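PDB 5HXW: L-amino acid deaminase from Proteus vulgaris, which probably catalyses the FAD-dependent oxidative deamination of L-amino acids to keto acids at the bacterial membrane. Local coordinates for residues P255-Y260 with F309-K314; S296-V301 with D323-I328. All coordinates share one frame; numbering follows the deposited sequence.

Overall arrangement
The segments of contacts 1 and 2 alternate along the chain, and 296-301, 309-314 and 323-328 follow one another from strand 293-303 through helix 308-311 to strand 326-329. Contact 1 is buried and joins the region of helix 308-311 to the start of strand 257-266 through a tyrosine hydroxyl and apolar packing. Contact 2 lies nearer the surface, where two parallel strands pair through backbone hydrogen bonds. Their centres are 15 Å apart, yet strands 257-266 and 293-303 are neighbours in one sheet: Ala259 packs on Ile300, and Tyr260 N probably bonds to Val301 O. Both line a single cetyl-trimethyl-ammonium, contact 1 with Leu257, Ala259 and Gly312, contact 2 with Ile300, Phe324, Val326 and Ile328.

Contact 1: P255-Y260 with F309-K314; sequences PTLPAY and FTYGYK. With 16A (cetyl-trimethyl-ammonium), chain J.
Tyr311 lays one face of its phenol ring over Pro255, whose CB sits 4.0 Å above the ring plane and offset toward the rim on the CE1 side. The backbone of the same proline lies close to the far end of the ring. Beyond that end the hydroxyl reaches the carbonyl of Thr256: OH donates to O at 2.7 Å, and this oxygen lies near the plane of the ring at its edge. The phenol comes at the acceptor from above its carbonyl plane, 39° out of it, with a C=O...donor angle of 128°. The tyrosine's first torsion sets CG between the backbone N and the carbonyl carbon (chi1 59°), which carries the ring off the short helix and across to the start of the strand. This places the hydrogen bond just before strand 257-266, a member of the large mixed sheet of this FAD-dependent oxidoreductase; strand 257-266 pairs with 386-396, Leu257 forming a backbone bond with Ile396, and with 293-303. The helix belongs to the connection between strands 293-303 and 326-329, and Tyr311 joins that connection to the residue just before strand 257-266. Leu257 splits its two methyls. Its CD2 comes 4.0 Å from CE1 of Tyr311, the two side chains sliding past each other in opposite directions. Its CD1 instead turns to Gly312, 4.1 Å from CA, and to the bound cetyl-trimethyl-ammonium, 3.8 Å from C4 of the detergent. Gly312 presents backbone alone, its O lying 3.6 Å from the detergent's C3. Further along the strand the methyl of Ala259 meets the same alkyl chain near its middle, CB lying 4.0 Å from C10.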
ATOM      1  N   PRO A 255     -14.393   7.382   4.918  1.00 65.35           N
ATOM      2  CA  PRO A 255     -15.113   6.221   4.398  1.00 64.80           C
ATOM      3  C   PRO A 255     -14.207   5.139   3.796  1.00 63.99           C
ATOM      4  O   PRO A 255     -13.808   5.231   2.629  1.00 64.00           O
ATOM      5  CB  PRO A 255     -16.038   6.822   3.329  1.00 65.54           C
ATOM      6  CG  PRO A 255     -15.594   8.238   3.131  1.00 66.36           C
ATOM      7  CD  PRO A 255     -14.338   8.461   3.918  1.00 66.07           C
ATOM      8  N   THR A 256     -13.886   4.128   4.601  1.00 63.29           N
ATOM      9  CA  THR A 256     -13.117   2.969   4.139  1.00 62.33           C
ATOM     10  C   THR A 256     -13.797   1.676   4.563  1.00 62.75           C
ATOM     11  O   THR A 256     -14.458   1.620   5.604  1.00 63.69           O
ATOM     12  CB  THR A 256     -11.669   2.951   4.686  1.00 61.30           C
ATOM     13  OG1 THR A 256     -11.689   2.829   6.116  1.00 61.37           O
ATOM     14  CG2 THR A 256     -10.896   4.203   4.291  1.00 61.69           C
ATOM     15  N   LEU A 257     -13.631   0.641   3.747  1.00 62.22           N
ATOM     16  CA  LEU A 257     -14.069  -0.700   4.107  1.00 62.01           C
ATOM     17  C   LEU A 257     -12.892  -1.667   4.042  1.00 61.37           C
ATOM     18  O   LEU A 257     -12.024  -1.509   3.178  1.00 60.39           O
ATOM     19  CB  LEU A 257     -15.223  -1.170   3.207  1.00 62.24           C
ATOM     20  CG  LEU A 257     -16.607  -0.536   3.418  1.00 62.88           C
ATOM     21  CD1 LEU A 257     -17.636  -1.198   2.517  1.00 62.73           C
ATOM     22  CD2 LEU A 257     -17.060  -0.624   4.870  1.00 62.99           C
ATOM     23  N   PRO A 258     -12.848  -2.658   4.963  1.00 61.54           N
ATOM     24  CA  PRO A 258     -11.769  -3.648   4.942  1.00 61.06           C
ATOM     25  C   PRO A 258     -11.805  -4.569   3.718  1.00 61.18           C
ATOM     26  O   PRO A 258     -12.877  -4.896   3.206  1.00 61.16           O
ATOM     27  CB  PRO A 258     -12.001  -4.453   6.224  1.00 61.16           C
ATOM     28  CG  PRO A 258     -13.448  -4.285   6.518  1.00 62.09           C
ATOM     29  CD  PRO A 258     -13.752  -2.876   6.108  1.00 62.10           C
ATOM     30  N   ALA A 259     -10.617  -4.953   3.261  1.00 61.65           N
ATOM     31  CA  ALA A 259     -10.441  -5.941   2.202  1.00 62.13           C
ATOM     32  C   ALA A 259      -9.282  -6.860   2.574  1.00 62.68           C
ATOM     33  O   ALA A 259      -8.321  -6.428   3.216  1.00 63.51           O
ATOM     34  CB  ALA A 259     -10.178  -5.253   0.876  1.00 61.75           C
ATOM     35  N   TYR A 260      -9.377  -8.123   2.177  1.00 63.31           N
ATOM     36  CA  TYR A 260      -8.346  -9.112   2.473  1.00 64.30           C
ATOM     37  C   TYR A 260      -7.902  -9.868   1.230  1.00 64.74           C
ATOM     38  O   TYR A 260      -8.711 -10.155   0.343  1.00 65.61           O
ATOM     39  CB  TYR A 260      -8.838 -10.094   3.540  1.00 66.06           C
ATOM     40  CG  TYR A 260      -8.781  -9.534   4.935  1.00 67.61           C
ATOM     41  CD1 TYR A 260      -9.859  -8.816   5.471  1.00 68.74           C
ATOM     42  CD2 TYR A 260      -7.643  -9.708   5.730  1.00 68.77           C
ATOM     43  CE1 TYR A 260      -9.804  -8.290   6.757  1.00 69.08           C
ATOM     44  CE2 TYR A 260      -7.583  -9.192   7.019  1.00 68.66           C
ATOM     45  CZ  TYR A 260      -8.661  -8.483   7.525  1.00 68.98           C
ATOM     46  OH  TYR A 260      -8.600  -7.972   8.798  1.00 71.01           O
ATOM     47  N   PHE A 309     -23.303  -1.642   6.366  1.00 64.44           N
ATOM     48  CA  PHE A 309     -24.723  -1.306   6.385  1.00 66.02           C
ATOM     49  C   PHE A 309     -24.990   0.195   6.201  1.00 66.44           C
ATOM     50  O   PHE A 309     -26.090   0.578   5.803  1.00 67.33           O
ATOM     51  CB  PHE A 309     -25.373  -1.813   7.678  1.00 66.96           C
ATOM     52  CG  PHE A 309     -25.272  -3.303   7.870  1.00 66.69           C
ATOM     53  CD1 PHE A 309     -26.187  -4.165   7.259  1.00 67.72           C
ATOM     54  CD2 PHE A 309     -24.269  -3.852   8.674  1.00 65.67           C
ATOM     55  CE1 PHE A 309     -26.097  -5.543   7.440  1.00 67.60           C
ATOM     56  CE2 PHE A 309     -24.174  -5.228   8.857  1.00 65.21           C
ATOM     57  CZ  PHE A 309     -25.089  -6.074   8.240  1.00 66.35           C
ATOM     58  N   THR A 310     -23.982   1.023   6.482  1.00 65.29           N
ATOM     59  CA  THR A 310     -24.099   2.481   6.418  1.00 66.14           C
ATOM     60  C   THR A 310     -23.789   3.032   5.022  1.00 66.68           C
ATOM     61  O   THR A 310     -24.615   3.747   4.444  1.00 68.62           O
ATOM     62  CB  THR A 310     -23.213   3.175   7.484  1.00 65.51           C
ATOM     63  OG1 THR A 310     -23.483   2.615   8.777  1.00 65.28           O
ATOM     64  CG2 THR A 310     -23.467   4.685   7.529  1.00 66.14           C
ATOM     65  N   TYR A 311     -22.606   2.706   4.495  1.00 65.31           N
ATOM     66  CA  TYR A 311     -22.144   3.248   3.213  1.00 65.37           C
ATOM     67  C   TYR A 311     -21.567   2.209   2.242  1.00 64.91           C
ATOM     68  O   TYR A 311     -20.880   2.559   1.278  1.00 65.38           O
ATOM     69  CB  TYR A 311     -21.169   4.422   3.425  1.00 64.69           C
ATOM     70  CG  TYR A 311     -19.918   4.099   4.215  1.00 62.77           C
ATOM     71  CD1 TYR A 311     -18.785   3.556   3.586  1.00 61.15           C
ATOM     72  CD2 TYR A 311     -19.851   4.360   5.590  1.00 62.44           C
ATOM     73  CE1 TYR A 311     -17.635   3.265   4.307  1.00 59.53           C
ATOM     74  CE2 TYR A 311     -18.701   4.076   6.319  1.00 61.03           C
ATOM     75  CZ  TYR A 311     -17.599   3.529   5.673  1.00 59.80           C
ATOM     76  OH  TYR A 311     -16.459   3.245   6.385  1.00 58.84           O
ATOM     77  N   GLY A 312     -21.871   0.938   2.490  1.00 65.02           N
ATOM     78  CA  GLY A 312     -21.502  -0.152   1.589  1.00 64.85           C
ATOM     79  C   GLY A 312     -22.223  -0.121   0.254  1.00 67.04           C
ATOM     80  O   GLY A 312     -21.785  -0.777  -0.699  1.00 67.38           O
ATOM     81  N   TYR A 313     -23.324   0.635   0.183  1.00 69.04           N
ATOM     82  CA  TYR A 313     -24.067   0.849  -1.067  1.00 70.95           C
ATOM     83  C   TYR A 313     -23.239   1.612  -2.109  1.00 71.60           C
ATOM     84  O   TYR A 313     -23.408   1.410  -3.315  1.00 72.52           O
ATOM     85  CB  TYR A 313     -25.417   1.542  -0.809  1.00 72.33           C
ATOM     86  CG  TYR A 313     -25.356   3.038  -0.531  1.00 72.95           C
ATOM     87  CD1 TYR A 313     -25.164   3.524   0.770  1.00 72.50           C
ATOM     88  CD2 TYR A 313     -25.512   3.971  -1.570  1.00 73.73           C
ATOM     89  CE1 TYR A 313     -25.112   4.890   1.027  1.00 73.12           C
ATOM     90  CE2 TYR A 313     -25.460   5.339  -1.323  1.00 74.53           C
ATOM     91  CZ  TYR A 313     -25.261   5.794  -0.025  1.00 74.41           C
ATOM     92  OH  TYR A 313     -25.213   7.149   0.220  1.00 75.40           O
ATOM     93  N   LYS A 314     -22.349   2.478  -1.620  1.00 71.53           N
ATOM     94  CA  LYS A 314     -21.430   3.256  -2.455  1.00 72.67           C
ATOM     95  C   LYS A 314     -20.376   2.391  -3.160  1.00 72.27           C
ATOM     96  O   LYS A 314     -19.755   2.835  -4.129  1.00 72.73           O
ATOM     97  CB  LYS A 314     -20.738   4.337  -1.619  1.00 71.83           C
ATOM     98  CG  LYS A 314     -21.649   5.456  -1.143  1.00 72.92           C
ATOM     99  CD  LYS A 314     -20.906   6.377  -0.192  1.00 72.50           C
ATOM    100  CE  LYS A 314     -21.801   7.495   0.313  1.00 74.28           C
ATOM    101  NZ  LYS A 314     -21.077   8.355   1.287  1.00 73.91           N
TER
HETATM  102  C1  16A J 504     -22.528  -4.374  -0.328  1.00 71.89           C
HETATM  103  C2  16A J 504     -21.204  -4.203   0.383  1.00 71.35           C
HETATM  104  C3  16A J 504     -20.082  -3.942  -0.615  1.00 71.04           C
HETATM  105  C4  16A J 504     -18.726  -3.954   0.080  1.00 71.12           C
HETATM  106  C5  16A J 504     -17.605  -4.250  -0.907  1.00 70.98           C
HETATM  107  C6  16A J 504     -16.325  -3.535  -0.494  1.00 72.03           C
HETATM  108  C7  16A J 504     -15.268  -3.624  -1.588  1.00 72.72           C
HETATM  109  C8  16A J 504     -13.870  -3.637  -0.985  1.00 73.26           C
HETATM  110  C9  16A J 504     -12.887  -2.916  -1.897  1.00 77.17           C
HETATM  111  C10 16A J 504     -11.851  -3.882  -2.463  1.00 79.77           C
HETATM  112  C11 16A J 504     -11.511  -3.549  -3.911  1.00 81.98           C
HETATM  113  C12 16A J 504     -10.148  -2.873  -4.011  1.00 85.58           C
HETATM  114  C13 16A J 504      -9.180  -3.687  -4.862  1.00 87.78           C
HETATM  115  C14 16A J 504      -7.749  -3.197  -4.667  1.00 89.21           C
HETATM  116  C15 16A J 504      -6.773  -4.367  -4.580  1.00 89.62           C
HETATM  117  C16 16A J 504      -5.410  -3.981  -5.174  1.00 89.70           C
HETATM  118  N1  16A J 504      -4.209  -4.645  -4.604  1.00 89.70           N
HETATM  119  C17 16A J 504      -3.049  -4.226  -5.400  1.00 90.38           C
HETATM  120  C18 16A J 504      -3.941  -4.236  -3.219  1.00 89.57           C
HETATM  121  C19 16A J 504      -4.280  -6.115  -4.679  1.00 88.61           C

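Contact 2: S296-V301 with D323-I328; sequences SPRVIV and DFPVHI. With 16A (cetyl-trimethyl-ammonium), chain J.
Ile300 sits beside Val326 in a parallel strand pair, the closing step of a beta-alpha-beta unit made of strand 293-303, helix 308-311 and strand 326-329. Its CB packs 3.9 Å from Val326 CG2. One carbon further, CG2 touches that valine methyl again and also C10 of the cetyl-trimethyl-ammonium. CG1, beside the backbone N (chi1 -52°), passes loosely by the ring of Pro325 and leads CD1 away from the neighbouring strand toward the charged end of the detergent, 3.9 Å from its C15. Between these two points on the alkyl chain, Val326 CG2 and the ring edge of Phe324 meet C11, while Ile328 CD1 lies near the tail end at C3.

The backbone of Ile300 is gripped at both ends. Its N donates to Pro325 O at 3.0 Å, a bent bond (138° at the hydrogen). Its O takes the N-H of His327 at 2.9 Å, and the CA-H of Val326 leans on the same oxygen. Before the strand proper begins, the ring of Pro325 lies against Arg298: CG is 3.3 Å from Arg298 O, while CB meets the aliphatic CG of the arginine. Strand 257-266 flanks the other side of 293-303, where Ala259 and Gln261 pack on Ile300. His327 points to the sheet face turned away from Ile300 and Val326, and there its imidazole crosses Val299, just before the strand, at an angle, with Val299 CG1 3.4 Å from ND1.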
ATOM      1  N   SER A 296       0.147 -14.922  -5.937  1.00 69.40           N
ATOM      2  CA  SER A 296      -1.150 -14.754  -5.262  1.00 70.13           C
ATOM      3  C   SER A 296      -2.348 -14.988  -6.189  1.00 71.16           C
ATOM      4  O   SER A 296      -2.209 -14.855  -7.412  1.00 71.33           O
ATOM      5  CB  SER A 296      -1.260 -13.359  -4.639  1.00 69.73           C
ATOM      6  OG  SER A 296      -1.328 -12.347  -5.631  1.00 70.81           O
ATOM      7  N   PRO A 297      -3.529 -15.330  -5.611  1.00 71.60           N
ATOM      8  CA  PRO A 297      -4.781 -15.329  -6.384  1.00 72.29           C
ATOM      9  C   PRO A 297      -5.263 -13.904  -6.661  1.00 72.05           C
ATOM     10  O   PRO A 297      -4.805 -12.959  -6.006  1.00 70.51           O
ATOM     11  CB  PRO A 297      -5.776 -16.042  -5.458  1.00 72.26           C
ATOM     12  CG  PRO A 297      -4.951 -16.717  -4.414  1.00 72.07           C
ATOM     13  CD  PRO A 297      -3.751 -15.842  -4.245  1.00 71.15           C
ATOM     14  N   ARG A 298      -6.172 -13.755  -7.622  1.00 74.06           N
ATOM     15  CA  ARG A 298      -6.760 -12.449  -7.934  1.00 75.50           C
ATOM     16  C   ARG A 298      -7.813 -12.015  -6.904  1.00 73.83           C
ATOM     17  O   ARG A 298      -8.064 -10.818  -6.748  1.00 73.82           O
ATOM     18  CB  ARG A 298      -7.336 -12.414  -9.364  1.00 78.82           C
ATOM     19  CG  ARG A 298      -8.686 -13.090  -9.552  1.00 81.86           C
ATOM     20  CD  ARG A 298      -9.198 -12.962 -10.979  1.00 84.53           C
ATOM     21  NE  ARG A 298      -8.890 -14.145 -11.786  1.00 87.24           N
ATOM     22  CZ  ARG A 298      -9.606 -15.273 -11.800  1.00 88.97           C
ATOM     23  NH1 ARG A 298      -9.232 -16.282 -12.579  1.00 90.20           N
ATOM     24  NH2 ARG A 298     -10.691 -15.405 -11.042  1.00 89.04           N
ATOM     25  N   VAL A 299      -8.386 -12.996  -6.200  1.00 72.62           N
ATOM     26  CA  VAL A 299      -9.567 -12.823  -5.342  1.00 71.15           C
ATOM     27  C   VAL A 299      -9.319 -11.930  -4.116  1.00 68.85           C
ATOM     28  O   VAL A 299      -8.465 -12.229  -3.273  1.00 68.49           O
ATOM     29  CB  VAL A 299     -10.164 -14.198  -4.931  1.00 72.51           C
ATOM     30  CG1 VAL A 299     -11.333 -14.038  -3.967  1.00 72.08           C
ATOM     31  CG2 VAL A 299     -10.609 -14.981  -6.161  1.00 74.74           C
ATOM     32  N   ILE A 300     -10.074 -10.832  -4.052  1.00 66.92           N
ATOM     33  CA  ILE A 300     -10.113  -9.932  -2.893  1.00 64.76           C
ATOM     34  C   ILE A 300     -11.356 -10.262  -2.055  1.00 64.11           C
ATOM     35  O   ILE A 300     -12.473 -10.309  -2.577  1.00 63.71           O
ATOM     36  CB  ILE A 300     -10.133  -8.432  -3.315  1.00 64.48           C
ATOM     37  CG1 ILE A 300      -8.998  -8.090  -4.307  1.00 64.65           C
ATOM     38  CG2 ILE A 300     -10.135  -7.504  -2.101  1.00 63.39           C
ATOM     39  CD1 ILE A 300      -7.583  -8.113  -3.755  1.00 64.15           C
ATOM     40  N   VAL A 301     -11.146 -10.497  -0.761  1.00 62.50           N
ATOM     41  CA  VAL A 301     -12.227 -10.819   0.169  1.00 62.46           C
ATOM     42  C   VAL A 301     -12.596  -9.572   0.975  1.00 61.07           C
ATOM     43  O   VAL A 301     -11.763  -9.032   1.702  1.00 60.56           O
ATOM     44  CB  VAL A 301     -11.850 -12.015   1.091  1.00 62.52           C
ATOM     45  CG1 VAL A 301     -12.823 -12.160   2.251  1.00 62.97           C
ATOM     46  CG2 VAL A 301     -11.804 -13.312   0.298  1.00 63.15           C
ATOM     47  N   ASP A 323     -15.070  -9.130 -14.237  1.00123.60           N
ATOM     48  CA  ASP A 323     -13.637  -9.383 -14.100  1.00122.65           C
ATOM     49  C   ASP A 323     -13.138  -8.949 -12.715  1.00120.20           C
ATOM     50  O   ASP A 323     -11.970  -9.166 -12.370  1.00119.38           O
ATOM     51  CB  ASP A 323     -12.854  -8.664 -15.210  1.00124.57           C
ATOM     52  CG  ASP A 323     -13.286  -9.086 -16.617  1.00127.85           C
ATOM     53  OD1 ASP A 323     -13.631 -10.272 -16.830  1.00128.96           O
ATOM     54  OD2 ASP A 323     -13.265  -8.221 -17.519  1.00128.79           O
ATOM     55  N   PHE A 324     -14.037  -8.343 -11.931  1.00118.37           N
ATOM     56  CA  PHE A 324     -13.748  -7.895 -10.567  1.00113.91           C
ATOM     57  C   PHE A 324     -13.867  -9.045  -9.565  1.00109.32           C
ATOM     58  O   PHE A 324     -14.874  -9.763  -9.559  1.00109.50           O
ATOM     59  CB  PHE A 324     -14.665  -6.739 -10.167  1.00115.63           C
ATOM     60  CG  PHE A 324     -14.014  -5.731  -9.268  1.00115.83           C
ATOM     61  CD1 PHE A 324     -13.137  -4.774  -9.791  1.00116.06           C
ATOM     62  CD2 PHE A 324     -14.277  -5.726  -7.898  1.00115.57           C
ATOM     63  CE1 PHE A 324     -12.530  -3.836  -8.962  1.00115.29           C
ATOM     64  CE2 PHE A 324     -13.680  -4.781  -7.068  1.00114.90           C
ATOM     65  CZ  PHE A 324     -12.803  -3.840  -7.597  1.00114.75           C
ATOM     66  N   PRO A 325     -12.842  -9.210  -8.704  1.00105.03           N
ATOM     67  CA  PRO A 325     -12.698 -10.424  -7.917  1.00102.34           C
ATOM     68  C   PRO A 325     -13.134 -10.326  -6.443  1.00 98.35           C
ATOM     69  O   PRO A 325     -12.655 -11.112  -5.614  1.00 97.81           O
ATOM     70  CB  PRO A 325     -11.190 -10.681  -8.008  1.00102.87           C
ATOM     71  CG  PRO A 325     -10.574  -9.315  -8.186  1.00101.96           C
ATOM     72  CD  PRO A 325     -11.666  -8.338  -8.525  1.00103.22           C
ATOM     73  N   VAL A 326     -14.032  -9.393  -6.124  1.00 94.50           N
ATOM     74  CA  VAL A 326     -14.451  -9.185  -4.731  1.00 90.27           C
ATOM     75  C   VAL A 326     -15.553 -10.156  -4.297  1.00 88.78           C
ATOM     76  O   VAL A 326     -16.632 -10.195  -4.893  1.00 89.26           O
ATOM     77  CB  VAL A 326     -14.789  -7.702  -4.414  1.00 89.71           C
ATOM     78  CG1 VAL A 326     -15.485  -7.558  -3.065  1.00 88.93           C
ATOM     79  CG2 VAL A 326     -13.517  -6.873  -4.402  1.00 88.95           C
ATOM     80  N   HIS A 327     -15.239 -10.948  -3.269  1.00 86.61           N
ATOM     81  CA  HIS A 327     -16.213 -11.794  -2.580  1.00 85.49           C
ATOM     82  C   HIS A 327     -16.626 -11.175  -1.250  1.00 82.54           C
ATOM     83  O   HIS A 327     -15.775 -10.766  -0.450  1.00 80.72           O
ATOM     84  CB  HIS A 327     -15.665 -13.207  -2.342  1.00 86.93           C
ATOM     85  CG  HIS A 327     -15.713 -14.091  -3.549  1.00 90.29           C
ATOM     86  ND1 HIS A 327     -14.632 -14.838  -3.963  1.00 91.45           N
ATOM     87  CD2 HIS A 327     -16.709 -14.352  -4.430  1.00 92.31           C
ATOM     88  CE1 HIS A 327     -14.956 -15.518  -5.048  1.00 92.56           C
ATOM     89  NE2 HIS A 327     -16.211 -15.240  -5.353  1.00 93.59           N
ATOM     90  N   ILE A 328     -17.939 -11.102  -1.039  1.00 80.64           N
ATOM     91  CA  ILE A 328     -18.520 -10.695   0.239  1.00 78.59           C
ATOM     92  C   ILE A 328     -18.425 -11.898   1.177  1.00 77.28           C
ATOM     93  O   ILE A 328     -18.826 -13.011   0.818  1.00 78.34           O
ATOM     94  CB  ILE A 328     -19.993 -10.211   0.079  1.00 79.57           C
ATOM     95  CG1 ILE A 328     -20.110  -9.028  -0.910  1.00 79.87           C
ATOM     96  CG2 ILE A 328     -20.647  -9.903   1.427  1.00 79.27           C
ATOM     97  CD1 ILE A 328     -19.303  -7.780  -0.584  1.00 79.09           C
TER
HETATM   98  C1  16A J 504     -22.528  -4.374  -0.328  1.00 71.89           C
HETATM   99  C2  16A J 504     -21.204  -4.203   0.383  1.00 71.35           C
HETATM  100  C3  16A J 504     -20.082  -3.942  -0.615  1.00 71.04           C
HETATM  101  C4  16A J 504     -18.726  -3.954   0.080  1.00 71.12           C
HETATM  102  C5  16A J 504     -17.605  -4.250  -0.907  1.00 70.98           C
HETATM  103  C6  16A J 504     -16.325  -3.535  -0.494  1.00 72.03           C
HETATM  104  C7  16A J 504     -15.268  -3.624  -1.588  1.00 72.72           C
HETATM  105  C8  16A J 504     -13.870  -3.637  -0.985  1.00 73.26           C
HETATM  106  C9  16A J 504     -12.887  -2.916  -1.897  1.00 77.17           C
HETATM  107  C10 16A J 504     -11.851  -3.882  -2.463  1.00 79.77           C
HETATM  108  C11 16A J 504     -11.511  -3.549  -3.911  1.00 81.98           C
HETATM  109  C12 16A J 504     -10.148  -2.873  -4.011  1.00 85.58           C
HETATM  110  C13 16A J 504      -9.180  -3.687  -4.862  1.00 87.78           C
HETATM  111  C14 16A J 504      -7.749  -3.197  -4.667  1.00 89.21           C
HETATM  112  C15 16A J 504      -6.773  -4.367  -4.580  1.00 89.62           C
HETATM  113  C16 16A J 504      -5.410  -3.981  -5.174  1.00 89.70           C
HETATM  114  N1  16A J 504      -4.209  -4.645  -4.604  1.00 89.70           N
HETATM  115  C17 16A J 504      -3.049  -4.226  -5.400  1.00 90.38           C
HETATM  116  C18 16A J 504      -3.941  -4.236  -3.219  1.00 89.57           C
HETATM  117  C19 16A J 504      -4.280  -6.115  -4.679  1.00 88.61           C